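Local coordinates for protein arylalkylamine N-Acetyltransferase like 5b (Aedes aegypti, PDB 4FD4) that probably transfers an acyl group from acetyl-CoA or longer acyl-CoA thioesters to arylalkylamines such as serotonin and dopamine, at residues T114-V117 against C118-G122; F171-K174 against L175-L179; Q186-L189 against G190-R193. All coordinates share one frame; numbering follows the deposited sequence.

How the contacts relate
The three contacts follow one another along the chain and sit at separate places round the seven-stranded mixed sheet of a GNAT acetyltransferase fold; each pair of centres is about 20 Å apart. Contact 1 is the break between helices 99-115 and 117-121, contact 2 nearly the whole of helix 170-178 with the residue that follows it, contact 3 the turn that follows strand 182-188. Contacts 1 and 3 approach to about 6 Å between nearest atoms and are linked by helix 99-115 and by packing on strand 209-216. Contact 2 rests instead on Phe167 of strand 162-167 and leads through a short connection into strand 182-188, an outermost strand; its nearest atoms are about 8 Å from those of contact 3.

Contact 1: T114-V117 against C118-G122; sequences TADV and CGRYG
Asp116 points its carboxylate away from its own N (chi1 -171°), which carries it toward the first turn of helix 117-121, where OD2 meets Gly119 N at 3.4 Å in a weak hydrogen bond, its N-H...O angle 134°. Arg120 takes another course: CG lies beside its own N, and the chain then runs extended back along the preceding residues, until one guanidinium face lies against Ala115 O, 3.1 Å from Arg120 NE. The angle there is too poor for a hydrogen bond; the polar end is instead held by Ile184 O, which accepts from NH1. Asp116, at the break between helices 99-115 and 117-121 of this GNAT fold, takes the N-cap position of the second helix; it leaves the first with positive phi. Its carbonyl O also receives Arg120 N at 2.9 Å, with an N-H...O angle of 166°. One residue on, Tyr121 N donates to Val117 O at 3.0 Å, and the same oxygen lies in the plane of the Tyr121 ring, at its edge. Val117 CG1 stands 4.0 Å from Tyr121 CD1, the two side chains meeting at a slant, and both rest on Ile184 and Val214 of neighbouring strands.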
# COMPACT_ATOMS: atom_id res chain seq x y z
N THR A 114 10.50 -10.93 -3.25
CA THR A 114 11.54 -10.52 -4.19
C THR A 114 12.34 -9.36 -3.62
O THR A 114 13.57 -9.30 -3.77
CB THR A 114 10.94 -10.09 -5.55
OG1 THR A 114 10.29 -11.21 -6.16
CG2 THR A 114 12.04 -9.60 -6.47
N ALA A 115 11.63 -8.41 -3.00
CA ALA A 115 12.31 -7.26 -2.43
C ALA A 115 13.22 -7.70 -1.30
O ALA A 115 14.35 -7.23 -1.19
CB ALA A 115 11.30 -6.24 -1.92
N ASP A 116 12.73 -8.60 -0.46
CA ASP A 116 13.51 -9.14 0.65
C ASP A 116 14.18 -8.03 1.47
O ASP A 116 15.36 -8.11 1.77
CB ASP A 116 14.59 -10.09 0.12
CG ASP A 116 15.29 -10.86 1.23
OD1 ASP A 116 16.44 -11.30 1.01
OD2 ASP A 116 14.70 -11.00 2.32
N VAL A 117 13.41 -7.00 1.84
CA VAL A 117 13.98 -5.86 2.57
C VAL A 117 14.77 -6.28 3.82
O VAL A 117 15.92 -5.85 4.01
CB VAL A 117 12.90 -4.84 2.95
CG1 VAL A 117 13.48 -3.77 3.87
CG2 VAL A 117 12.31 -4.22 1.70
N CYS A 118 14.16 -7.12 4.63
CA CYS A 118 14.78 -7.52 5.90
C CYS A 118 16.13 -8.23 5.68
O CYS A 118 17.09 -8.00 6.42
CB CYS A 118 13.83 -8.41 6.70
SG CYS A 118 12.31 -7.55 7.25
N GLY A 119 16.19 -9.08 4.66
CA GLY A 119 17.40 -9.82 4.37
C GLY A 119 18.48 -8.94 3.77
O GLY A 119 19.66 -9.06 4.12
N ARG A 120 18.07 -8.07 2.86
CA ARG A 120 19.01 -7.18 2.20
C ARG A 120 19.65 -6.19 3.16
O ARG A 120 20.82 -5.84 3.01
CB ARG A 120 18.35 -6.44 1.05
CG ARG A 120 18.13 -7.32 -0.16
CD ARG A 120 17.67 -6.52 -1.35
NE ARG A 120 17.23 -7.40 -2.43
CZ ARG A 120 16.67 -6.97 -3.55
NH1 ARG A 120 16.48 -5.67 -3.74
NH2 ARG A 120 16.29 -7.84 -4.48
N TYR A 121 18.89 -5.73 4.15
CA TYR A 121 19.43 -4.67 5.01
C TYR A 121 19.82 -5.12 6.42
O TYR A 121 20.37 -4.32 7.20
CB TYR A 121 18.47 -3.48 5.05
CG TYR A 121 18.28 -2.86 3.69
CD1 TYR A 121 17.36 -3.37 2.79
CD2 TYR A 121 19.05 -1.77 3.30
CE1 TYR A 121 17.20 -2.80 1.53
CE2 TYR A 121 18.90 -1.19 2.05
CZ TYR A 121 17.97 -1.71 1.17
OH TYR A 121 17.82 -1.14 -0.07
N GLY A 122 19.56 -6.38 6.73
CA GLY A 122 19.90 -6.94 8.03
C GLY A 122 18.93 -6.54 9.13
O GLY A 122 19.36 -6.11 10.20

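Contact 2: F171-K174 against L175-L179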
# COMPACT_ATOMS: atom_id res chain seq x y z
N PHE A 171 3.85 9.06 -9.93
CA PHE A 171 3.98 10.08 -8.92
C PHE A 171 4.74 9.51 -7.71
O PHE A 171 5.82 9.91 -7.30
CB PHE A 171 2.57 10.47 -8.46
CG PHE A 171 1.44 9.95 -9.34
CD1 PHE A 171 0.12 10.03 -8.90
CD2 PHE A 171 1.68 9.41 -10.60
CE1 PHE A 171 -0.95 9.54 -9.70
CE2 PHE A 171 0.62 8.95 -11.42
CZ PHE A 171 -0.69 8.99 -10.98
N SER A 172 4.11 8.48 -7.20
CA SER A 172 4.35 7.87 -5.89
C SER A 172 5.79 7.39 -5.83
O SER A 172 6.51 7.63 -4.85
CB SER A 172 3.35 6.75 -5.62
OG SER A 172 3.53 5.67 -6.50
N VAL A 173 6.23 6.74 -6.91
CA VAL A 173 7.64 6.39 -7.02
C VAL A 173 8.47 7.65 -6.87
O VAL A 173 9.46 7.68 -6.14
CB VAL A 173 7.94 5.71 -8.37
CG1 VAL A 173 9.42 5.41 -8.49
CG2 VAL A 173 7.12 4.44 -8.52
N LYS A 174 8.06 8.71 -7.57
CA LYS A 174 8.82 9.97 -7.53
C LYS A 174 8.99 10.52 -6.10
O LYS A 174 10.07 11.02 -5.75
CB LYS A 174 8.17 11.02 -8.43
CG LYS A 174 8.86 11.13 -9.78
CD LYS A 174 7.88 10.95 -10.93
CE LYS A 174 8.63 10.77 -12.25
NZ LYS A 174 9.38 9.48 -12.29
N LEU A 175 7.94 10.42 -5.30
CA LEU A 175 7.97 10.82 -3.90
C LEU A 175 8.97 9.97 -3.16
O LEU A 175 9.87 10.48 -2.50
CB LEU A 175 6.60 10.64 -3.27
CG LEU A 175 5.49 11.57 -3.74
CD1 LEU A 175 4.14 11.07 -3.23
CD2 LEU A 175 5.75 12.99 -3.26
N ALA A 176 8.80 8.65 -3.28
CA ALA A 176 9.67 7.70 -2.60
C ALA A 176 11.13 8.06 -2.84
O ALA A 176 11.93 8.19 -1.90
CB ALA A 176 9.39 6.29 -3.07
N GLU A 177 11.47 8.24 -4.11
CA GLU A 177 12.84 8.61 -4.48
C GLU A 177 13.22 9.93 -3.83
O GLU A 177 14.28 10.04 -3.22
CB GLU A 177 12.98 8.66 -6.01
CG GLU A 177 13.51 7.35 -6.61
CD GLU A 177 12.90 7.03 -7.97
OE1 GLU A 177 12.29 7.92 -8.59
OE2 GLU A 177 13.04 5.86 -8.41
N LYS A 178 12.34 10.93 -3.96
CA LYS A 178 12.57 12.25 -3.36
C LYS A 178 12.85 12.17 -1.86
O LYS A 178 13.75 12.85 -1.36
CB LYS A 178 11.36 13.17 -3.61
CG LYS A 178 11.48 14.53 -2.93
CD LYS A 178 10.28 15.43 -3.26
CE LYS A 178 10.68 16.91 -3.24
NZ LYS A 178 10.08 17.67 -2.11
N LEU A 179 12.09 11.35 -1.15
CA LEU A 179 12.23 11.27 0.30
C LEU A 179 13.29 10.24 0.71
O LEU A 179 13.29 9.77 1.85
CB LEU A 179 10.89 10.99 0.99
CG LEU A 179 9.85 12.12 1.06
CD1 LEU A 179 9.24 12.41 -0.31
CD2 LEU A 179 8.73 11.78 2.05
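Val173 and Glu177 meet one turn apart on helix 170-178, their side chains lying alongside each other and pointing the same way. Val173 CG1 touches Glu177 OE2 at 3.6 Å, so that a methyl group lies against the carboxylate. The helix belongs to the alpha/beta GNAT fold and follows strand 162-167; its alpha-helical character here rests on successive i to i+4 backbone bonds. Ala176 N reaches Ser172 O at 3.0 Å with an almost straight N-H...O angle of 175°, and Glu177 N reaches Val173 O at 2.9 Å, also nearly straight. Lys178 N closes the series on Lys174 O. These bonds fix the spacing that sets Val173 and Glu177 side by side; the bend of Glu177 at chi2 (144°) then turns its carboxylate back toward the valine. The ammonium of Lys174 stays at some distance from that carboxylate, NZ lying 5.0 Å from Glu177 OE1, so any attraction between the opposite charges would act without contact.

Further out, Val173, Ala176 and Ser172 all rest on Phe167 of strand 162-167, which places this face of the helix against the sheet. Leu175 leans on Gln145 of helix 143-158, and Lys178 NZ is hydrogen-bonded to OE1 of that same glutamine. Toward the start of the helix, Ser172 OG is hydrogen-bonded to Ser169 O. At the other end, where Leu179 leaves helical geometry, its N is hydrogen-bonded to Leu175 O at 2.7 Å.

Contact 3: Q186-L189 against G190-R193; sequences QLAL and GDYR
After strand 182-188 the chain from Ala188 to Tyr192 folds back in a tight turn at the rim of the GNAT sheet. Leu189 and Gly190 have helix-like backbone angles (phi/psi -56/-48° at Leu189) that fit the two central positions of a type I beta turn, and they bring Asp191 N to 3.1 Å from Ala188 O in a weak hydrogen bond spanning three residues. The next step repeats the pattern in a second, overlapping type I turn centred on Gly190 and Asp191: Tyr192 N donates to Leu189 O at 3.1 Å, with an N-H...O angle of 156°, although the donor stands well above the carbonyl plane. A water lies within hydrogen-bonding distance of both Leu189 O (3.1 Å) and Tyr192 O (2.9 Å) and may bridge them.

Among the side chains, Ala188 CB lies 3.4 Å from Asp191 OD2, the methyl group set against the carboxylate across the turn. Leu187 CD1 approaches the Tyr192 ring obliquely, 4.2 Å from Tyr192 CD1. The tyrosine side chain is carried away from the turn toward helix 99-115, where it packs on Lys106, Leu107 and Leu110, and it also meets Phe201. Leu187 rests on Leu110 too, so this helix covers both residues, while Leu187 and Leu189 pair through their backbones with Ile210 and Gln208, respectively.

Beyond the turn, Arg193 curls back so that one nitrogen clasps two carbonyls. Its NH1 donates to Tyr192 O at 2.8 Å and to Gly190 O at 3.0 Å, both oxygens lying close to the guanidinium plane; Gly190 O also accepts from Lys199 NZ.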
# COMPACT_ATOMS: atom_id res chain seq x y z
N GLN A 186 11.51 -4.30 -9.02
CA GLN A 186 10.31 -3.91 -9.76
C GLN A 186 9.69 -5.08 -10.51
O GLN A 186 10.33 -6.11 -10.71
CB GLN A 186 10.59 -2.74 -10.72
CG GLN A 186 11.96 -2.73 -11.35
CD GLN A 186 12.16 -1.54 -12.28
OE1 GLN A 186 11.37 -1.32 -13.20
NE2 GLN A 186 13.21 -0.77 -12.03
N LEU A 187 8.44 -4.91 -10.91
CA LEU A 187 7.69 -5.97 -11.58
C LEU A 187 6.70 -5.39 -12.56
O LEU A 187 5.80 -4.62 -12.19
CB LEU A 187 6.97 -6.85 -10.55
CG LEU A 187 5.85 -7.80 -11.04
CD1 LEU A 187 5.85 -9.12 -10.27
CD2 LEU A 187 4.50 -7.14 -10.91
N ALA A 188 6.87 -5.75 -13.83
CA ALA A 188 5.91 -5.39 -14.85
C ALA A 188 4.61 -6.15 -14.60
O ALA A 188 4.59 -7.39 -14.64
CB ALA A 188 6.46 -5.69 -16.23
N LEU A 189 3.54 -5.42 -14.34
CA LEU A 189 2.25 -6.00 -13.98
C LEU A 189 1.72 -7.00 -15.01
O LEU A 189 1.27 -8.10 -14.66
CB LEU A 189 1.22 -4.90 -13.77
CG LEU A 189 0.45 -4.90 -12.45
CD1 LEU A 189 -0.83 -4.09 -12.58
CD2 LEU A 189 0.15 -6.32 -12.01
N GLY A 190 1.74 -6.61 -16.29
CA GLY A 190 1.23 -7.47 -17.35
C GLY A 190 2.07 -8.72 -17.57
O GLY A 190 1.61 -9.70 -18.16
N ASP A 191 3.31 -8.69 -17.09
CA ASP A 191 4.18 -9.85 -17.20
C ASP A 191 3.98 -10.86 -16.05
O ASP A 191 4.52 -11.96 -16.09
CB ASP A 191 5.65 -9.43 -17.30
CG ASP A 191 5.96 -8.72 -18.61
OD1 ASP A 191 5.18 -8.86 -19.57
OD2 ASP A 191 7.00 -8.02 -18.67
N TYR A 192 3.20 -10.47 -15.04
CA TYR A 192 2.95 -11.36 -13.91
C TYR A 192 2.20 -12.62 -14.32
O TYR A 192 1.23 -12.56 -15.08
CB TYR A 192 2.19 -10.65 -12.77
CG TYR A 192 1.83 -11.59 -11.63
CD1 TYR A 192 2.80 -12.01 -10.72
CD2 TYR A 192 0.54 -12.07 -11.48
CE1 TYR A 192 2.49 -12.88 -9.68
CE2 TYR A 192 0.22 -12.95 -10.44
CZ TYR A 192 1.20 -13.35 -9.55
OH TYR A 192 0.89 -14.20 -8.52
N ARG A 193 2.67 -13.76 -13.80
CA ARG A 193 2.05 -15.05 -14.01
C ARG A 193 2.01 -15.78 -12.67
O ARG A 193 3.03 -15.84 -11.99
CB ARG A 193 2.88 -15.89 -14.98
CG ARG A 193 2.97 -15.33 -16.39
CD ARG A 193 1.61 -15.33 -17.05
NE ARG A 193 1.72 -14.87 -18.43
CZ ARG A 193 1.76 -13.59 -18.77
NH1 ARG A 193 1.69 -12.65 -17.83
NH2 ARG A 193 1.87 -13.24 -20.05
O HOH W 1 -0.70 -10.42 -14.95